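Lectin (Pleurotus ostreatus, PDB 6T0Q) binds N-acetylgalactosamine, and probably related galactose-type sugars, as a calcium-containing mushroom lectin. Local coordinates at residues Thr306-Gln318 with Ile325-Gly337. Residues are numbered along the deposited sequence; the frame is centred on the assembly and turned at random.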
loop_
_atom_site.group_PDB
_atom_site.type_symbol
_atom_site.label_atom_id
_atom_site.label_comp_id
_atom_site.label_asym_id
_atom_site.label_seq_id
_atom_site.Cartn_x
_atom_site.Cartn_y
_atom_site.Cartn_z
ATOM N N THR A 306 7.733 17.612 5.991
ATOM C CA THR A 306 7.515 17.431 7.416
ATOM C C THR A 306 6.370 18.328 7.869
ATOM O O THR A 306 6.396 19.543 7.646
ATOM C CB THR A 306 8.797 17.730 8.201
ATOM O OG1 THR A 306 9.481 18.849 7.610
ATOM C CG2 THR A 306 9.710 16.508 8.171
ATOM N N ASP A 307 5.353 17.720 8.473
ATOM C CA ASP A 307 4.183 18.436 8.965
ATOM C C ASP A 307 3.496 17.541 9.997
ATOM O O ASP A 307 4.039 16.506 10.401
ATOM C CB ASP A 307 3.266 18.842 7.800
ATOM C CG ASP A 307 2.771 17.635 6.976
ATOM O OD1 ASP A 307 2.731 16.508 7.503
ATOM O OD2 ASP A 307 2.425 17.817 5.788
ATOM N N ALA A 308 2.290 17.926 10.423
ATOM C CA ALA A 308 1.604 17.156 11.463
ATOM C C ALA A 308 1.064 15.819 10.972
ATOM O O ALA A 308 0.549 15.043 11.790
ATOM C CB ALA A 308 0.469 17.985 12.074
ATOM N N SER A 309 1.171 15.509 9.675
ATOM C CA SER A 309 0.763 14.191 9.203
ATOM C C SER A 309 1.821 13.131 9.467
ATOM O O SER A 309 1.537 11.945 9.305
ATOM C CB SER A 309 0.431 14.222 7.706
ATOM O OG SER A 309 1.607 14.200 6.904
ATOM N N TRP A 310 3.023 13.526 9.873
ATOM C CA TRP A 310 4.029 12.562 10.289
ATOM C C TRP A 310 3.682 12.021 11.674
ATOM O O TRP A 310 3.123 12.730 12.507
ATOM C CB TRP A 310 5.414 13.218 10.313
ATOM C CG TRP A 310 5.978 13.498 8.932
ATOM C CD1 TRP A 310 5.416 14.260 7.947
ATOM C CD2 TRP A 310 7.213 13.005 8.401
ATOM N NE1 TRP A 310 6.234 14.274 6.826
ATOM C CE2 TRP A 310 7.343 13.514 7.088
ATOM C CE3 TRP A 310 8.223 12.171 8.906
ATOM C CZ2 TRP A 310 8.445 13.220 6.279
ATOM C CZ3 TRP A 310 9.316 11.884 8.102
ATOM C CH2 TRP A 310 9.418 12.407 6.805
ATOM N N LYS A 311 4.007 10.754 11.909
ATOM C CA LYS A 311 3.894 10.184 13.247
ATOM C C LYS A 311 5.216 10.349 13.988
ATOM O O LYS A 311 6.286 10.371 13.379
ATOM C CB LYS A 311 3.511 8.702 13.189
ATOM C CG LYS A 311 2.188 8.429 12.482
ATOM C CD LYS A 311 1.117 9.386 12.960
ATOM C CE LYS A 311 -0.031 8.670 13.641
ATOM N NZ LYS A 311 -1.008 9.666 14.165
ATOM N N ALA A 312 5.132 10.456 15.312
ATOM C CA ALA A 312 6.286 10.755 16.148
ATOM C C ALA A 312 6.159 10.011 17.473
ATOM O O ALA A 312 5.051 9.712 17.919
ATOM C CB ALA A 312 6.404 12.267 16.404
ATOM N N ILE A 313 7.294 9.726 18.110
ATOM C CA ILE A 313 7.282 9.043 19.404
ATOM C C ILE A 313 8.509 9.475 20.199
ATOM O O ILE A 313 9.578 9.709 19.631
ATOM C CB ILE A 313 7.212 7.505 19.225
ATOM C CG1 ILE A 313 6.684 6.841 20.500
ATOM C CG2 ILE A 313 8.568 6.929 18.829
ATOM C CD1 ILE A 313 6.381 5.360 20.334
ATOM N N GLN A 314 8.355 9.578 21.525
ATOM C CA GLN A 314 9.425 10.132 22.353
ATOM C C GLN A 314 10.417 9.081 22.834
ATOM O O GLN A 314 11.611 9.375 22.956
ATOM C CB GLN A 314 8.834 10.880 23.556
ATOM C CG GLN A 314 8.004 12.082 23.137
ATOM C CD GLN A 314 7.393 12.829 24.302
ATOM O OE1 GLN A 314 7.942 12.838 25.407
ATOM N NE2 GLN A 314 6.248 13.465 24.060
ATOM N N THR A 315 9.949 7.875 23.141
ATOM C CA THR A 315 10.826 6.747 23.436
ATOM C C THR A 315 10.848 5.871 22.192
ATOM O O THR A 315 9.832 5.273 21.826
ATOM C CB THR A 315 10.350 5.955 24.653
ATOM O OG1 THR A 315 10.391 6.785 25.820
ATOM C CG2 THR A 315 11.245 4.738 24.870
ATOM N N ILE A 316 11.995 5.817 21.534
ATOM C CA ILE A 316 12.088 5.135 20.252
ATOM C C ILE A 316 12.113 3.628 20.467
ATOM O O ILE A 316 12.998 3.123 21.168
ATOM C CB ILE A 316 13.334 5.581 19.483
ATOM C CG1 ILE A 316 13.316 7.103 19.265
ATOM C CG2 ILE A 316 13.402 4.831 18.175
ATOM C CD1 ILE A 316 14.561 7.614 18.577
ATOM N N PRO A 317 11.191 2.878 19.876
ATOM C CA PRO A 317 11.217 1.423 20.019
ATOM C C PRO A 317 12.202 0.781 19.057
ATOM O O PRO A 317 12.553 1.336 18.013
ATOM C CB PRO A 317 9.783 1.017 19.667
ATOM C CG PRO A 317 9.385 2.038 18.632
ATOM C CD PRO A 317 10.052 3.333 19.061
ATOM N N GLN A 318 12.624 -0.429 19.418
ATOM C CA GLN A 318 13.417 -1.235 18.500
ATOM C C GLN A 318 12.613 -1.515 17.237
ATOM O O GLN A 318 11.414 -1.798 17.297
ATOM C CB GLN A 318 13.841 -2.543 19.170
ATOM C CG GLN A 318 15.258 -2.966 18.827
ATOM C CD GLN A 318 16.295 -1.930 19.236
ATOM O OE1 GLN A 318 16.053 -1.090 20.107
ATOM N NE2 GLN A 318 17.462 -1.987 18.606
ATOM N N ILE A 325 5.515 -1.491 10.795
ATOM C CA ILE A 325 5.362 -1.645 12.237
ATOM C C ILE A 325 3.973 -1.189 12.671
ATOM O O ILE A 325 3.260 -0.459 11.964
ATOM C CB ILE A 325 6.449 -0.886 13.017
ATOM C CG1 ILE A 325 6.206 0.618 12.944
ATOM C CG2 ILE A 325 7.834 -1.220 12.491
ATOM C CD1 ILE A 325 7.063 1.394 13.922
ATOM N N ASP A 326 3.590 -1.634 13.863
ATOM C CA ASP A 326 2.395 -1.144 14.531
ATOM C C ASP A 326 2.676 0.252 15.067
ATOM O O ASP A 326 3.554 0.432 15.924
ATOM C CB ASP A 326 2.017 -2.102 15.660
ATOM C CG ASP A 326 0.731 -1.715 16.376
ATOM O OD1 ASP A 326 0.090 -0.702 16.021
ATOM O OD2 ASP A 326 0.358 -2.459 17.310
ATOM N N GLU A 327 1.942 1.241 14.566
ATOM C CA GLU A 327 2.146 2.620 14.970
ATOM C C GLU A 327 1.246 3.029 16.128
ATOM O O GLU A 327 1.100 4.226 16.399
ATOM C CB GLU A 327 1.958 3.549 13.769
ATOM C CG GLU A 327 3.105 3.417 12.774
ATOM C CD GLU A 327 2.879 4.169 11.479
ATOM O OE1 GLU A 327 1.736 4.605 11.221
ATOM O OE2 GLU A 327 3.860 4.318 10.720
ATOM N N PHE A 328 0.665 2.063 16.835
ATOM C CA PHE A 328 -0.081 2.391 18.042
ATOM C C PHE A 328 0.835 3.094 19.039
ATOM O O PHE A 328 1.989 2.701 19.235
ATOM C CB PHE A 328 -0.678 1.126 18.669
ATOM C CG PHE A 328 -1.552 1.400 19.865
ATOM C CD1 PHE A 328 -1.005 1.502 21.137
ATOM C CD2 PHE A 328 -2.921 1.574 19.713
ATOM C CE1 PHE A 328 -1.810 1.762 22.239
ATOM C CE2 PHE A 328 -3.732 1.839 20.810
ATOM C CZ PHE A 328 -3.174 1.931 22.073
ATOM N N GLY A 329 0.317 4.141 19.674
ATOM C CA GLY A 329 1.101 4.898 20.624
ATOM C C GLY A 329 1.989 5.973 20.029
ATOM O O GLY A 329 2.570 6.757 20.787
ATOM N N TRP A 330 2.137 6.029 18.706
ATOM C CA TRP A 330 2.800 7.163 18.074
ATOM C C TRP A 330 1.823 8.329 17.962
ATOM O O TRP A 330 0.645 8.139 17.656
ATOM C CB TRP A 330 3.321 6.785 16.682
ATOM C CG TRP A 330 4.447 5.774 16.661
ATOM C CD1 TRP A 330 4.409 4.480 17.127
ATOM C CD2 TRP A 330 5.762 5.961 16.110
ATOM N NE1 TRP A 330 5.626 3.867 16.917
ATOM C CE2 TRP A 330 6.469 4.750 16.290
ATOM C CE3 TRP A 330 6.411 7.039 15.488
ATOM C CZ2 TRP A 330 7.791 4.588 15.875
ATOM C CZ3 TRP A 330 7.726 6.876 15.079
ATOM C CH2 TRP A 330 8.401 5.656 15.274
ATOM N N GLU A 331 2.315 9.539 18.206
ATOM C CA GLU A 331 1.493 10.738 18.133
ATOM C C GLU A 331 1.698 11.455 16.802
ATOM O O GLU A 331 2.674 11.224 16.086
ATOM C CB GLU A 331 1.827 11.692 19.290
ATOM C CG GLU A 331 3.291 12.173 19.279
ATOM C CD GLU A 331 3.622 13.184 20.375
ATOM O OE1 GLU A 331 2.694 13.840 20.895
ATOM O OE2 GLU A 331 4.818 13.328 20.712
ATOM N N SER A 332 0.758 12.339 16.478
ATOM C CA SER A 332 0.982 13.306 15.414
ATOM C C SER A 332 2.180 14.183 15.758
ATOM O O SER A 332 2.282 14.691 16.877
ATOM C CB SER A 332 -0.259 14.176 15.221
ATOM O OG SER A 332 -1.316 13.420 14.677
ATOM N N ALA A 333 3.089 14.355 14.802
ATOM C CA ALA A 333 4.209 15.265 15.015
ATOM C C ALA A 333 3.697 16.679 15.264
ATOM O O ALA A 333 2.665 17.093 14.726
ATOM C CB ALA A 333 5.152 15.255 13.802
ATOM N N LYS A 334 4.431 17.425 16.085
ATOM C CA LYS A 334 4.094 18.810 16.395
ATOM C C LYS A 334 4.854 19.743 15.462
ATOM O O LYS A 334 6.075 19.621 15.311
ATOM C CB LYS A 334 4.441 19.144 17.846
ATOM C CG LYS A 334 4.162 20.598 18.240
ATOM C CD LYS A 334 4.519 20.852 19.695
ATOM C CE LYS A 334 4.294 22.324 20.068
ATOM N NZ LYS A 334 4.549 22.573 21.514
ATOM N N ILE A 335 4.136 20.669 14.841
ATOM C CA ILE A 335 4.781 21.703 14.036
ATOM C C ILE A 335 5.379 22.739 14.977
ATOM O O ILE A 335 4.662 23.375 15.755
ATOM C CB ILE A 335 3.793 22.343 13.051
ATOM C CG1 ILE A 335 3.524 21.374 11.892
ATOM C CG2 ILE A 335 4.355 23.651 12.499
ATOM C CD1 ILE A 335 2.480 21.872 10.909
ATOM N N ILE A 336 6.704 22.869 14.947
ATOM C CA ILE A 336 7.368 23.901 15.733
ATOM C C ILE A 336 7.265 25.245 15.026
ATOM O O ILE A 336 7.029 26.278 15.663
ATOM C CB ILE A 336 8.833 23.499 15.995
ATOM C CG1 ILE A 336 8.905 22.064 16.530
ATOM C CG2 ILE A 336 9.510 24.500 16.944
ATOM C CD1 ILE A 336 8.014 21.785 17.770
ATOM N N GLY A 337 7.425 25.248 13.704
ATOM C CA GLY A 337 7.241 26.458 12.913
ATOM C C GLY A 337 7.466 26.144 11.444
ATOM O O GLY A 337 8.077 25.131 11.090
HETATM O O HOH W 1 -0.325 12.314 12.209
#
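With CG1 of Ile313 anti to its backbone N (chi1 -159°) and the Trp330 ring carried beside its own backbone N, the isoleucine branches come to lie over one face of the indole. The two residues lie at the end of an antiparallel pair, where strand 311-313 ends and 331-338 begins, in a seven-stranded antiparallel sheet of this all-beta lectin; strand 214-222 borders the pair on one flank and 199-202 on the other. A CH-pi contact is supported by the position of Ile313 CG2, 3.6 Å from the centroid of the Trp330 six-membered ring and only 5° off its normal. Ile313 CD1 extends the cover to the five-membered ring, 3.8 Å from Trp330 NE1. The backbone of Lys311 and Ala312 meets the indole edge, and Pro317 CG approaches obliquely, 4.1 Å from Trp330 CZ2. Ile316 touches an N-acetylglucosamine, probably of a glycan attached to Asn278.

Register is defined by the hydrogen-bonded pair Ala312-Glu331 and the non-hydrogen-bonded pair Lys311-Ser332: Ala312 N donates to Glu331 O at 2.7 Å, and Glu331 N returns a bond to Ala312 O. Farther along, Ala333 N reaches Trp310 O at 2.8 Å with a nearly straight N-H...O angle of 168°. Ala333 CB packs against Trp310 CB, while the indole NE1 of Trp310 is bound to Val305 O. Just past strand 311-313, Gln314 NE2 comes within 3.6 Å of Glu331 OE2, too long for a bond, while Glu331 OE1 is hydrogen-bonded to Ser204 OG. At the turn Asp307-Trp310, one water donates to Ala308 O at 2.9 Å and also hydrogen-bonds Ser332 OG.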